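Synaptic vesicle membrane protein VAT-1 homolog-like (Homo sapiens, PDB 4A27) is probably an oxidoreductase of the quinone oxidoreductase subfamily of zinc-containing alcohol dehydrogenases, though its substrate and reaction are not established. Local coordinates at residues A[105-109]-A[290-294]; A[88-92]-A[123-128]; A[207-212]-A[226-230]; A[118-123]-A[309-313]. All coordinates share one frame; numbering follows the deposited sequence.

Overall arrangement
Interactions 1 and 2 join the GroES-like part of the chain, through the neighbouring strands 108-110 and 87-91 of one sheet, to helices that pack against it. Interaction 4 joins helix 117-121 and the residues after it to the loop before strand 313-317. Interaction 3 lies apart, where strand 209-215 of the parallel Rossmann-type sheet begins, its centre about 30 Å or more from the other three. Interactions 2 and 4 share Phe123. Interaction 2 is the most deeply placed and is wholly apolar, with sulfur against rings. Interaction 4 is also mainly buried but includes a salt bridge. Interactions 1 and 3 are partly buried. Interaction 1 binds backbone carbonyls with an arginine; interaction 3 pairs backbone with backbone and adds a salt bridge.

Interaction 1 (A[105-109]-A[290-294]); sequences VEFVY and AGLIR. With EDO (1,2-ethanediol), chain E.
Arg294 lays its guanidinium group against the ring of Tyr109 and turns its edge to the backbone of 105-109. The two planes are 27° apart. Tyr109 CD1 sits over one face of the guanidinium, toward its rim, and Tyr109 CE1 lies 3.7 Å from Arg294 NH2. The edge of the group faces two carbonyls. Arg294 NH1 and NH2 both donate to Val108 O, at 3.0 and 2.8 Å, so one oxygen takes a forked pair close to the guanidinium plane. NH2 also makes a weak bond to Glu106 O. The arginine reaches this turn because CG is anti to the backbone N (chi1 -178°) and the chain bends at chi3.

The contact joins the GroES-like part of the medium-chain dehydrogenase fold to helix 290-305. Segment 105-109 passes from a short 3-10 turn into strand 108-110, which pairs with strand 87-91. Ala290 CB packs against Glu106 CG at 3.8 Å and Phe107 CE1 at 3.9 Å, while Phe285 meets the Phe107 ring edge-to-face. Tyr109 OH lies 3.6 Å from Ile293 CG2. It also donates to a water that in turn donates to Glu106 O and Ala290 O, linking the turn to the first turn of the helix. A 1,2-ethanediol, probably from the crystallisation liquor, lies beside Arg294 and Glu106.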
loop_
_atom_site.group_PDB
_atom_site.type_symbol
_atom_site.label_atom_id
_atom_site.label_comp_id
_atom_site.label_asym_id
_atom_site.label_seq_id
_atom_site.Cartn_x
_atom_site.Cartn_y
_atom_site.Cartn_z
ATOM N N VAL A 105 -5.278 10.017 -28.311
ATOM C CA VAL A 105 -4.664 8.749 -28.629
ATOM C C VAL A 105 -4.071 8.023 -27.389
ATOM O O VAL A 105 -3.932 6.797 -27.405
ATOM C CB VAL A 105 -3.546 8.933 -29.702
ATOM C CG1 VAL A 105 -2.317 9.622 -29.076
ATOM C CG2 VAL A 105 -3.168 7.610 -30.353
ATOM N N GLU A 106 -3.735 8.757 -26.320
ATOM C CA GLU A 106 -3.165 8.106 -25.151
ATOM C C GLU A 106 -4.177 7.204 -24.449
ATOM O O GLU A 106 -3.766 6.349 -23.682
ATOM C CB GLU A 106 -2.479 9.069 -24.158
ATOM C CG GLU A 106 -3.329 10.154 -23.568
ATOM C CD GLU A 106 -3.339 11.426 -24.402
ATOM O OE1 GLU A 106 -2.989 11.368 -25.621
ATOM O OE2 GLU A 106 -3.730 12.476 -23.836
ATOM N N PHE A 107 -5.472 7.369 -24.747
ATOM C CA PHE A 107 -6.510 6.534 -24.163
ATOM C C PHE A 107 -7.020 5.408 -25.062
ATOM O O PHE A 107 -8.060 4.799 -24.785
ATOM C CB PHE A 107 -7.675 7.402 -23.734
ATOM C CG PHE A 107 -7.281 8.519 -22.856
ATOM C CD1 PHE A 107 -6.571 8.282 -21.675
ATOM C CD2 PHE A 107 -7.591 9.827 -23.213
ATOM C CE1 PHE A 107 -6.208 9.333 -20.845
ATOM C CE2 PHE A 107 -7.223 10.889 -22.413
ATOM C CZ PHE A 107 -6.531 10.658 -21.229
ATOM N N VAL A 108 -6.280 5.108 -26.118
ATOM C CA VAL A 108 -6.719 4.130 -27.097
ATOM C C VAL A 108 -5.767 2.962 -27.136
ATOM O O VAL A 108 -4.557 3.142 -27.031
ATOM C CB VAL A 108 -6.825 4.763 -28.531
ATOM C CG1 VAL A 108 -7.359 3.741 -29.508
ATOM C CG2 VAL A 108 -7.714 5.985 -28.505
ATOM N N TYR A 109 -6.302 1.763 -27.317
ATOM C CA TYR A 109 -5.485 0.563 -27.282
ATOM C C TYR A 109 -5.950 -0.370 -28.345
ATOM O O TYR A 109 -7.133 -0.637 -28.476
ATOM C CB TYR A 109 -5.555 -0.143 -25.916
ATOM C CG TYR A 109 -5.556 0.827 -24.781
ATOM C CD1 TYR A 109 -4.383 1.297 -24.230
ATOM C CD2 TYR A 109 -6.753 1.296 -24.266
ATOM C CE1 TYR A 109 -4.411 2.217 -23.187
ATOM C CE2 TYR A 109 -6.780 2.201 -23.258
ATOM C CZ TYR A 109 -5.619 2.692 -22.735
ATOM O OH TYR A 109 -5.672 3.596 -21.673
ATOM N N ALA A 290 -1.979 8.413 -17.876
ATOM C CA ALA A 290 -2.226 7.627 -19.074
ATOM C C ALA A 290 -1.083 6.661 -19.354
ATOM O O ALA A 290 -1.324 5.508 -19.697
ATOM C CB ALA A 290 -2.429 8.543 -20.266
ATOM N N GLY A 291 0.158 7.131 -19.208
ATOM C CA GLY A 291 1.353 6.295 -19.463
ATOM C C GLY A 291 1.394 5.009 -18.637
ATOM O O GLY A 291 1.593 3.904 -19.168
ATOM N N LEU A 292 1.224 5.163 -17.330
ATOM C CA LEU A 292 1.113 4.029 -16.420
ATOM C C LEU A 292 0.028 3.056 -16.872
ATOM O O LEU A 292 0.257 1.831 -16.932
ATOM C CB LEU A 292 0.788 4.531 -15.007
ATOM C CG LEU A 292 0.515 3.405 -14.001
ATOM C CD1 LEU A 292 1.760 2.496 -13.843
ATOM C CD2 LEU A 292 0.076 4.005 -12.697
ATOM N N ILE A 293 -1.156 3.599 -17.178
ATOM C CA ILE A 293 -2.311 2.769 -17.518
ATOM C C ILE A 293 -2.008 1.966 -18.773
ATOM O O ILE A 293 -2.388 0.805 -18.871
ATOM C CB ILE A 293 -3.605 3.574 -17.605
ATOM C CG1 ILE A 293 -4.008 4.082 -16.203
ATOM C CG2 ILE A 293 -4.769 2.773 -18.319
ATOM C CD1 ILE A 293 -4.053 2.971 -15.085
ATOM N N ARG A 294 -1.254 2.541 -19.690
ATOM C CA ARG A 294 -0.892 1.841 -20.921
ATOM C C ARG A 294 -0.022 0.645 -20.611
ATOM O O ARG A 294 -0.180 -0.416 -21.244
ATOM C CB ARG A 294 -0.184 2.770 -21.913
ATOM C CG ARG A 294 0.195 2.107 -23.257
ATOM C CD ARG A 294 0.506 3.137 -24.379
ATOM N NE ARG A 294 -0.664 3.988 -24.570
ATOM C CZ ARG A 294 -1.678 3.741 -25.403
ATOM N NH1 ARG A 294 -1.665 2.723 -26.241
ATOM N NH2 ARG A 294 -2.709 4.552 -25.421
HETATM C C1 EDO E . 1.668 6.390 -23.823
HETATM O O1 EDO E . 0.280 5.991 -23.853
HETATM C C2 EDO E . 1.462 7.569 -22.930
HETATM O O2 EDO E . 0.061 7.307 -22.791
HETATM O O HOH W 1 -3.431 5.006 -21.195
#

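Interaction 2 (A[88-92]-A[123-128]); sequences VMAFV and FPMNFV
Two methionine sulfurs, one from each segment, meet phenylalanine rings of the other segment. Both are Met-aromatic contacts, but their geometry differs. Met125 SD lies at the edge of the Phe91 ring, 4.9 Å from its centroid and 82° off the ring normal. Its nearest ring atom is Phe91 CE1, at 3.6 Å. Met89 SD approaches the Phe123 ring obliquely, 62° off the normal, and the methyl CE of Met89 comes to 3.5 Å from Phe123 CD2.

Pro124 stands between these two pairs. Its CB packs on Phe91 CZ at 3.6 Å, and its CG faces Met89 SD at 4.0 Å. Val128, one helical turn later, adds CG2 at the edge of the Phe91 ring. Met89 puts CG between its backbone N and carbonyl carbon, and its chain then runs extended to Phe123. Met125 instead folds at chi2 and chi3, which brings its sulfur back to Phe91.

The axes of strand segment 88-91 and helix segment 124-128 are 77° apart and approach to 10.0 Å. This joins the sheet of the GroES-like part to helix 124-137. Helix 280-285 extends the same core, with Leu280 and Leu284 on Phe91. The Met125 backbone N is hydrogen-bonded to Glu67 OE2.

No hydrogen bond crosses between the segments. Their contact therefore rests on dispersion and shape, with sulfur-ring attraction added at two points.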
loop_
_atom_site.group_PDB
_atom_site.type_symbol
_atom_site.label_atom_id
_atom_site.label_comp_id
_atom_site.label_asym_id
_atom_site.label_seq_id
_atom_site.Cartn_x
_atom_site.Cartn_y
_atom_site.Cartn_z
ATOM N N VAL A 88 -9.988 -1.228 -31.973
ATOM C CA VAL A 88 -9.501 -0.642 -30.732
ATOM C C VAL A 88 -10.526 -0.648 -29.603
ATOM O O VAL A 88 -11.730 -0.811 -29.829
ATOM C CB VAL A 88 -9.069 0.779 -30.991
ATOM C CG1 VAL A 88 -7.913 0.764 -31.984
ATOM C CG2 VAL A 88 -10.302 1.602 -31.520
ATOM N N MET A 89 -10.028 -0.464 -28.391
ATOM C CA MET A 89 -10.863 -0.155 -27.246
ATOM C C MET A 89 -10.310 1.115 -26.650
ATOM O O MET A 89 -9.142 1.458 -26.873
ATOM C CB MET A 89 -10.845 -1.308 -26.234
ATOM C CG MET A 89 -9.496 -1.580 -25.602
ATOM S SD MET A 89 -9.458 -3.093 -24.574
ATOM C CE MET A 89 -7.663 -3.295 -24.402
ATOM N N ALA A 90 -11.129 1.831 -25.891
ATOM C CA ALA A 90 -10.740 3.178 -25.547
ATOM C C ALA A 90 -11.521 3.706 -24.384
ATOM O O ALA A 90 -12.665 3.301 -24.178
ATOM C CB ALA A 90 -10.926 4.127 -26.776
ATOM N N PHE A 91 -10.864 4.560 -23.604
ATOM C CA PHE A 91 -11.528 5.310 -22.560
ATOM C C PHE A 91 -11.912 6.628 -23.190
ATOM O O PHE A 91 -11.189 7.147 -24.030
ATOM C CB PHE A 91 -10.582 5.616 -21.385
ATOM C CG PHE A 91 -10.207 4.422 -20.549
ATOM C CD1 PHE A 91 -11.104 3.887 -19.647
ATOM C CD2 PHE A 91 -8.933 3.856 -20.625
ATOM C CE1 PHE A 91 -10.738 2.805 -18.875
ATOM C CE2 PHE A 91 -8.573 2.776 -19.846
ATOM C CZ PHE A 91 -9.459 2.270 -18.969
ATOM N N VAL A 92 -12.990 7.213 -22.740
ATOM C CA VAL A 92 -13.364 8.497 -23.267
ATOM C C VAL A 92 -14.078 9.239 -22.162
ATOM O O VAL A 92 -14.793 8.625 -21.361
ATOM C CB VAL A 92 -14.182 8.357 -24.585
ATOM C CG1 VAL A 92 -15.412 7.581 -24.373
ATOM C CG2 VAL A 92 -14.523 9.745 -25.148
ATOM N N PHE A 123 -13.560 -4.900 -21.351
ATOM C CA PHE A 123 -12.187 -5.173 -20.897
ATOM C C PHE A 123 -11.553 -4.030 -20.010
ATOM O O PHE A 123 -11.269 -4.258 -18.839
ATOM C CB PHE A 123 -11.330 -5.443 -22.123
ATOM C CG PHE A 123 -10.033 -6.085 -21.837
ATOM C CD1 PHE A 123 -9.969 -7.446 -21.581
ATOM C CD2 PHE A 123 -8.858 -5.347 -21.810
ATOM C CE1 PHE A 123 -8.748 -8.067 -21.317
ATOM C CE2 PHE A 123 -7.625 -5.972 -21.549
ATOM C CZ PHE A 123 -7.584 -7.336 -21.310
ATOM N N PRO A 124 -11.392 -2.799 -20.552
ATOM C CA PRO A 124 -10.575 -1.756 -19.897
ATOM C C PRO A 124 -10.966 -1.310 -18.496
ATOM O O PRO A 124 -10.137 -1.349 -17.604
ATOM C CB PRO A 124 -10.674 -0.538 -20.848
ATOM C CG PRO A 124 -11.558 -0.923 -21.930
ATOM C CD PRO A 124 -12.207 -2.224 -21.640
ATOM N N MET A 125 -12.197 -0.873 -18.276
ATOM C CA MET A 125 -12.553 -0.398 -16.942
ATOM C C MET A 125 -12.318 -1.477 -15.895
ATOM O O MET A 125 -11.590 -1.243 -14.918
ATOM C CB MET A 125 -13.994 0.099 -16.883
ATOM C CG MET A 125 -14.220 1.461 -17.561
ATOM S SD MET A 125 -13.578 2.857 -16.597
ATOM C CE MET A 125 -15.007 3.080 -15.512
ATOM N N ASN A 126 -12.949 -2.643 -16.085
ATOM C CA ASN A 126 -12.928 -3.670 -15.060
ATOM C C ASN A 126 -11.534 -4.229 -14.842
ATOM O O ASN A 126 -11.093 -4.371 -13.674
ATOM C CB ASN A 126 -13.923 -4.794 -15.324
ATOM C CG ASN A 126 -15.387 -4.346 -15.228
ATOM O OD1 ASN A 126 -15.695 -3.294 -14.698
ATOM N ND2 ASN A 126 -16.288 -5.162 -15.746
ATOM N N PHE A 127 -10.831 -4.567 -15.918
ATOM C CA PHE A 127 -9.559 -5.237 -15.752
ATOM C C PHE A 127 -8.427 -4.292 -15.335
ATOM O O PHE A 127 -7.556 -4.690 -14.547
ATOM C CB PHE A 127 -9.177 -6.088 -16.964
ATOM C CG PHE A 127 -9.889 -7.414 -16.995
ATOM C CD1 PHE A 127 -11.206 -7.497 -17.446
ATOM C CD2 PHE A 127 -9.261 -8.567 -16.527
ATOM C CE1 PHE A 127 -11.894 -8.720 -17.421
ATOM C CE2 PHE A 127 -9.940 -9.802 -16.509
ATOM C CZ PHE A 127 -11.263 -9.862 -16.969
ATOM N N VAL A 128 -8.438 -3.043 -15.809
ATOM C CA VAL A 128 -7.419 -2.107 -15.369
ATOM C C VAL A 128 -7.656 -1.809 -13.870
ATOM O O VAL A 128 -6.724 -1.731 -13.099
ATOM C CB VAL A 128 -7.385 -0.785 -16.224
ATOM C CG1 VAL A 128 -6.462 0.210 -15.634
ATOM C CG2 VAL A 128 -6.954 -1.070 -17.694
#

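Interaction 3 (A[207-212]-A[226-230]); sequences EGVDIV and SLLKP
Two backbone hydrogen bonds bring Val209 and Leu228 side by side as a parallel beta bridge. Val209 N donates to Leu227 O at 2.9 Å, with an N-H...O angle of 164°. Lys229 N donates to Val209 O at 2.8 Å, from above the carbonyl plane. The same two oxygens also receive CA-H...O contacts, from Gly208 CA and Leu228 CA. At Gly208 the backbone comes so close to Leu227 O that there is no room for a CB on that side.

The charged contacts centre on Lys229. Its extended chain runs alongside Glu207, both pointing the same way, and Glu207 CG comes to 3.5 Å from Lys229 CE. Glu207 is poorly ordered. Lys229 NZ then forms a salt bridge with Asp210 OD2 at 2.8 Å, on the syn side and 33° out of the carboxylate plane. Asp210 OD2 also accepts from the backbone N of Ser145, so two donors hold it. A water donates to both Asp210 OD1 and Pro230 O.

Val209 and Asp210 lie at the start of strand 209-215 in the parallel sheet of the Rossmann-type domain. Strand 232-237, which follows the second segment, is its neighbour in that sheet.

The apolar contacts are fewer. Val212 CG2 packs on Leu228 CD2 at 3.9 Å and on Leu227 CB at 4.1 Å. Val212 and Leu228 also share Tyr234. At the subunit interface, Arg289 of the second subunit packs on Glu207 and Lys229.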
loop_
_atom_site.group_PDB
_atom_site.type_symbol
_atom_site.label_atom_id
_atom_site.label_comp_id
_atom_site.label_asym_id
_atom_site.label_seq_id
_atom_site.Cartn_x
_atom_site.Cartn_y
_atom_site.Cartn_z
ATOM N N GLU A 207 -6.825 -15.158 11.266
ATOM C CA GLU A 207 -6.203 -13.835 11.150
ATOM C C GLU A 207 -6.889 -12.885 10.134
ATOM O O GLU A 207 -6.753 -11.662 10.211
ATOM C CB GLU A 207 -4.720 -14.059 10.783
ATOM C CG GLU A 207 -4.457 -14.608 9.334
ATOM C CD GLU A 207 -4.568 -16.131 9.214
ATOM O OE1 GLU A 207 -5.568 -16.713 9.675
ATOM O OE2 GLU A 207 -3.655 -16.750 8.639
ATOM N N GLY A 208 -7.601 -13.469 9.180
ATOM C CA GLY A 208 -8.343 -12.714 8.173
ATOM C C GLY A 208 -7.629 -12.732 6.831
ATOM O O GLY A 208 -7.052 -13.776 6.437
ATOM N N VAL A 209 -7.639 -11.577 6.142
ATOM C CA VAL A 209 -7.026 -11.488 4.813
ATOM C C VAL A 209 -5.991 -10.364 4.660
ATOM O O VAL A 209 -5.964 -9.394 5.426
ATOM C CB VAL A 209 -8.114 -11.336 3.712
ATOM C CG1 VAL A 209 -8.982 -12.596 3.630
ATOM C CG2 VAL A 209 -8.956 -10.115 4.004
ATOM N N ASP A 210 -5.154 -10.512 3.633
ATOM C CA ASP A 210 -4.168 -9.519 3.284
ATOM C C ASP A 210 -4.752 -8.311 2.576
ATOM O O ASP A 210 -4.269 -7.182 2.786
ATOM C CB ASP A 210 -3.108 -10.146 2.375
ATOM C CG ASP A 210 -2.365 -11.272 3.059
ATOM O OD1 ASP A 210 -1.538 -10.944 3.927
ATOM O OD2 ASP A 210 -2.643 -12.464 2.772
ATOM N N ILE A 211 -5.778 -8.535 1.741
ATOM C CA ILE A 211 -6.365 -7.460 0.956
ATOM C C ILE A 211 -7.882 -7.542 0.984
ATOM O O ILE A 211 -8.469 -8.610 0.697
ATOM C CB ILE A 211 -5.935 -7.519 -0.502
ATOM C CG1 ILE A 211 -4.413 -7.482 -0.664
ATOM C CG2 ILE A 211 -6.663 -6.402 -1.335
ATOM C CD1 ILE A 211 -3.998 -7.795 -2.117
ATOM N N VAL A 212 -8.526 -6.419 1.304
ATOM C CA VAL A 212 -9.969 -6.319 1.162
ATOM C C VAL A 212 -10.280 -5.287 0.065
ATOM O O VAL A 212 -9.764 -4.167 0.139
ATOM C CB VAL A 212 -10.681 -5.913 2.470
ATOM C CG1 VAL A 212 -12.223 -5.768 2.202
ATOM C CG2 VAL A 212 -10.443 -6.951 3.590
ATOM N N SER A 226 -11.855 -4.682 10.130
ATOM C CA SER A 226 -11.677 -5.733 11.131
ATOM C C SER A 226 -11.231 -7.050 10.494
ATOM O O SER A 226 -10.778 -7.966 11.182
ATOM C CB SER A 226 -13.005 -5.971 11.880
ATOM N N LEU A 227 -11.385 -7.151 9.179
ATOM C CA LEU A 227 -11.045 -8.360 8.443
ATOM C C LEU A 227 -9.523 -8.465 8.102
ATOM O O LEU A 227 -9.023 -9.520 7.727
ATOM C CB LEU A 227 -11.865 -8.355 7.147
ATOM C CG LEU A 227 -13.311 -8.826 7.047
ATOM C CD1 LEU A 227 -13.352 -10.342 6.784
ATOM C CD2 LEU A 227 -14.115 -8.402 8.282
ATOM N N LEU A 228 -8.797 -7.367 8.196
ATOM C CA LEU A 228 -7.390 -7.339 7.713
ATOM C C LEU A 228 -6.341 -7.955 8.633
ATOM O O LEU A 228 -6.291 -7.657 9.833
ATOM C CB LEU A 228 -6.966 -5.896 7.464
ATOM C CG LEU A 228 -7.580 -5.198 6.277
ATOM C CD1 LEU A 228 -7.283 -3.696 6.443
ATOM C CD2 LEU A 228 -7.033 -5.768 4.964
ATOM N N LYS A 229 -5.481 -8.811 8.072
ATOM C CA LYS A 229 -4.265 -9.215 8.749
ATOM C C LYS A 229 -3.403 -7.950 9.034
ATOM O O LYS A 229 -3.661 -6.891 8.480
ATOM C CB LYS A 229 -3.447 -10.182 7.877
ATOM C CG LYS A 229 -4.021 -11.565 7.629
ATOM C CD LYS A 229 -2.941 -12.425 6.942
ATOM C CE LYS A 229 -3.520 -13.613 6.149
ATOM N NZ LYS A 229 -2.561 -14.059 5.040
ATOM N N PRO A 230 -2.392 -8.050 9.939
ATOM C CA PRO A 230 -1.391 -7.014 10.050
ATOM C C PRO A 230 -0.685 -6.781 8.713
ATOM O O PRO A 230 -0.405 -7.741 7.984
ATOM C CB PRO A 230 -0.379 -7.584 11.087
ATOM C CG PRO A 230 -1.135 -8.619 11.836
ATOM C CD PRO A 230 -2.151 -9.167 10.873
HETATM O O HOH W 2 -1.023 -8.375 5.250
#

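Interaction 4 (A[118-123]-A[309-313])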
loop_
_atom_site.group_PDB
_atom_site.type_symbol
_atom_site.label_atom_id
_atom_site.label_comp_id
_atom_site.label_asym_id
_atom_site.label_seq_id
_atom_site.Cartn_x
_atom_site.Cartn_y
_atom_site.Cartn_z
ATOM N N SER A 118 -17.562 -6.828 -28.349
ATOM C CA SER A 118 -18.292 -6.887 -27.079
ATOM C C SER A 118 -17.340 -7.233 -25.914
ATOM O O SER A 118 -17.375 -6.598 -24.882
ATOM C CB SER A 118 -19.487 -7.853 -27.138
ATOM O OG SER A 118 -19.061 -9.164 -27.420
ATOM N N GLU A 119 -16.462 -8.212 -26.078
ATOM C CA GLU A 119 -15.412 -8.465 -25.070
ATOM C C GLU A 119 -14.546 -7.242 -24.778
ATOM O O GLU A 119 -14.164 -7.008 -23.618
ATOM C CB GLU A 119 -14.456 -9.550 -25.551
ATOM C CG GLU A 119 -14.786 -10.931 -25.123
ATOM C CD GLU A 119 -13.698 -11.928 -25.535
ATOM O OE1 GLU A 119 -13.301 -11.958 -26.719
ATOM O OE2 GLU A 119 -13.246 -12.686 -24.673
ATOM N N ALA A 120 -14.155 -6.532 -25.854
ATOM C CA ALA A 120 -13.244 -5.418 -25.765
ATOM C C ALA A 120 -13.837 -4.248 -24.970
ATOM O O ALA A 120 -13.114 -3.601 -24.221
ATOM C CB ALA A 120 -12.785 -4.920 -27.207
ATOM N N ALA A 121 -15.137 -4.008 -25.123
ATOM C CA ALA A 121 -15.824 -2.938 -24.381
ATOM C C ALA A 121 -16.028 -3.351 -22.958
ATOM O O ALA A 121 -16.465 -2.560 -22.148
ATOM C CB ALA A 121 -17.210 -2.631 -25.002
ATOM N N ALA A 122 -15.875 -4.651 -22.704
ATOM C CA ALA A 122 -15.957 -5.188 -21.361
ATOM C C ALA A 122 -14.640 -5.198 -20.632
ATOM O O ALA A 122 -14.592 -5.609 -19.470
ATOM C CB ALA A 122 -16.471 -6.602 -21.436
ATOM N N PHE A 123 -13.560 -4.900 -21.351
ATOM C CA PHE A 123 -12.187 -5.173 -20.897
ATOM C C PHE A 123 -11.553 -4.030 -20.010
ATOM O O PHE A 123 -11.269 -4.258 -18.839
ATOM C CB PHE A 123 -11.330 -5.443 -22.123
ATOM C CG PHE A 123 -10.033 -6.085 -21.837
ATOM C CD1 PHE A 123 -9.969 -7.446 -21.581
ATOM C CD2 PHE A 123 -8.858 -5.347 -21.810
ATOM C CE1 PHE A 123 -8.748 -8.067 -21.317
ATOM C CE2 PHE A 123 -7.625 -5.972 -21.549
ATOM C CZ PHE A 123 -7.584 -7.336 -21.310
ATOM N N ILE A 309 -6.765 -14.699 -18.879
ATOM C CA ILE A 309 -7.916 -13.918 -18.483
ATOM C C ILE A 309 -8.880 -13.772 -19.669
ATOM O O ILE A 309 -8.477 -13.893 -20.814
ATOM C CB ILE A 309 -7.531 -12.509 -17.954
ATOM C CG1 ILE A 309 -6.829 -11.674 -19.013
ATOM C CG2 ILE A 309 -6.672 -12.545 -16.639
ATOM C CD1 ILE A 309 -6.782 -10.178 -18.606
ATOM N N LYS A 310 -10.144 -13.483 -19.365
ATOM C CA LYS A 310 -11.199 -13.352 -20.345
ATOM C C LYS A 310 -12.401 -12.641 -19.698
ATOM O O LYS A 310 -12.955 -13.113 -18.706
ATOM C CB LYS A 310 -11.609 -14.737 -20.863
ATOM C CG LYS A 310 -12.760 -14.729 -21.865
ATOM C CD LYS A 310 -12.980 -16.120 -22.487
ATOM C CE LYS A 310 -13.739 -16.055 -23.824
ATOM N NZ LYS A 310 -12.875 -15.617 -24.965
ATOM N N PRO A 311 -12.803 -11.514 -20.255
ATOM C CA PRO A 311 -13.936 -10.788 -19.711
ATOM C C PRO A 311 -15.202 -11.644 -19.698
ATOM O O PRO A 311 -15.420 -12.435 -20.596
ATOM C CB PRO A 311 -14.054 -9.564 -20.629
ATOM C CG PRO A 311 -12.841 -9.538 -21.471
ATOM C CD PRO A 311 -12.192 -10.849 -21.429
ATOM N N VAL A 312 -15.992 -11.502 -18.643
ATOM C CA VAL A 312 -17.242 -12.243 -18.455
ATOM C C VAL A 312 -18.314 -11.243 -18.817
ATOM O O VAL A 312 -18.392 -10.184 -18.191
ATOM C CB VAL A 312 -17.458 -12.673 -16.995
ATOM C CG1 VAL A 312 -18.889 -13.253 -16.779
ATOM C CG2 VAL A 312 -16.425 -13.757 -16.569
ATOM N N VAL A 313 -19.081 -11.541 -19.865
ATOM C CA VAL A 313 -20.106 -10.648 -20.389
ATOM C C VAL A 313 -21.476 -11.143 -19.906
ATOM O O VAL A 313 -21.848 -12.271 -20.124
ATOM C CB VAL A 313 -20.065 -10.557 -21.901
ATOM C CG1 VAL A 313 -21.178 -9.621 -22.404
ATOM C CG2 VAL A 313 -18.677 -10.041 -22.391
#
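The short helix 117-121 and the residues after it pack on the loop that leads from helix 290-305 toward strand 313-317. Pro311 is the centre of the contact. Its CG meets the edge of the Phe123 ring near the ring plane, 3.6 Å from Phe123 CD1. The same CG lies 3.6 Å from Glu119 O, and Pro311 CB touches Ala122 CB at 3.9 Å. Pro311 thus touches three residues of 118-123. Ile309 comes to the ring from another direction, at about a right angle to the Phe123 side chain, with Ile309 CD1 4.0 Å from Phe123 CE1. Val313 CG2 adds a looser contact to Ala122 CB at 4.2 Å.

The polar link lies beside this apolar patch. Lys310 NZ donates to Glu119 OE2 at 3.0 Å in a salt bridge, coming from 37° above the carboxylate plane. Lys310 starts extended, with CG anti to the backbone N (chi1 178°), and its chain bends at chi4 to bring NZ to the oxygen. Glu119 OE1 is held separately by Tyr304 OH, so both carboxylate oxygens have a partner.

Around the contact, Leu300 of helix 290-305 packs on both Phe123 and Ile309. Phe127 of helix 124-137 packs on Ile309 and Pro311. Helix 154-163 meets the loop through Gln161, whose OE1 accepts from Lys310 N.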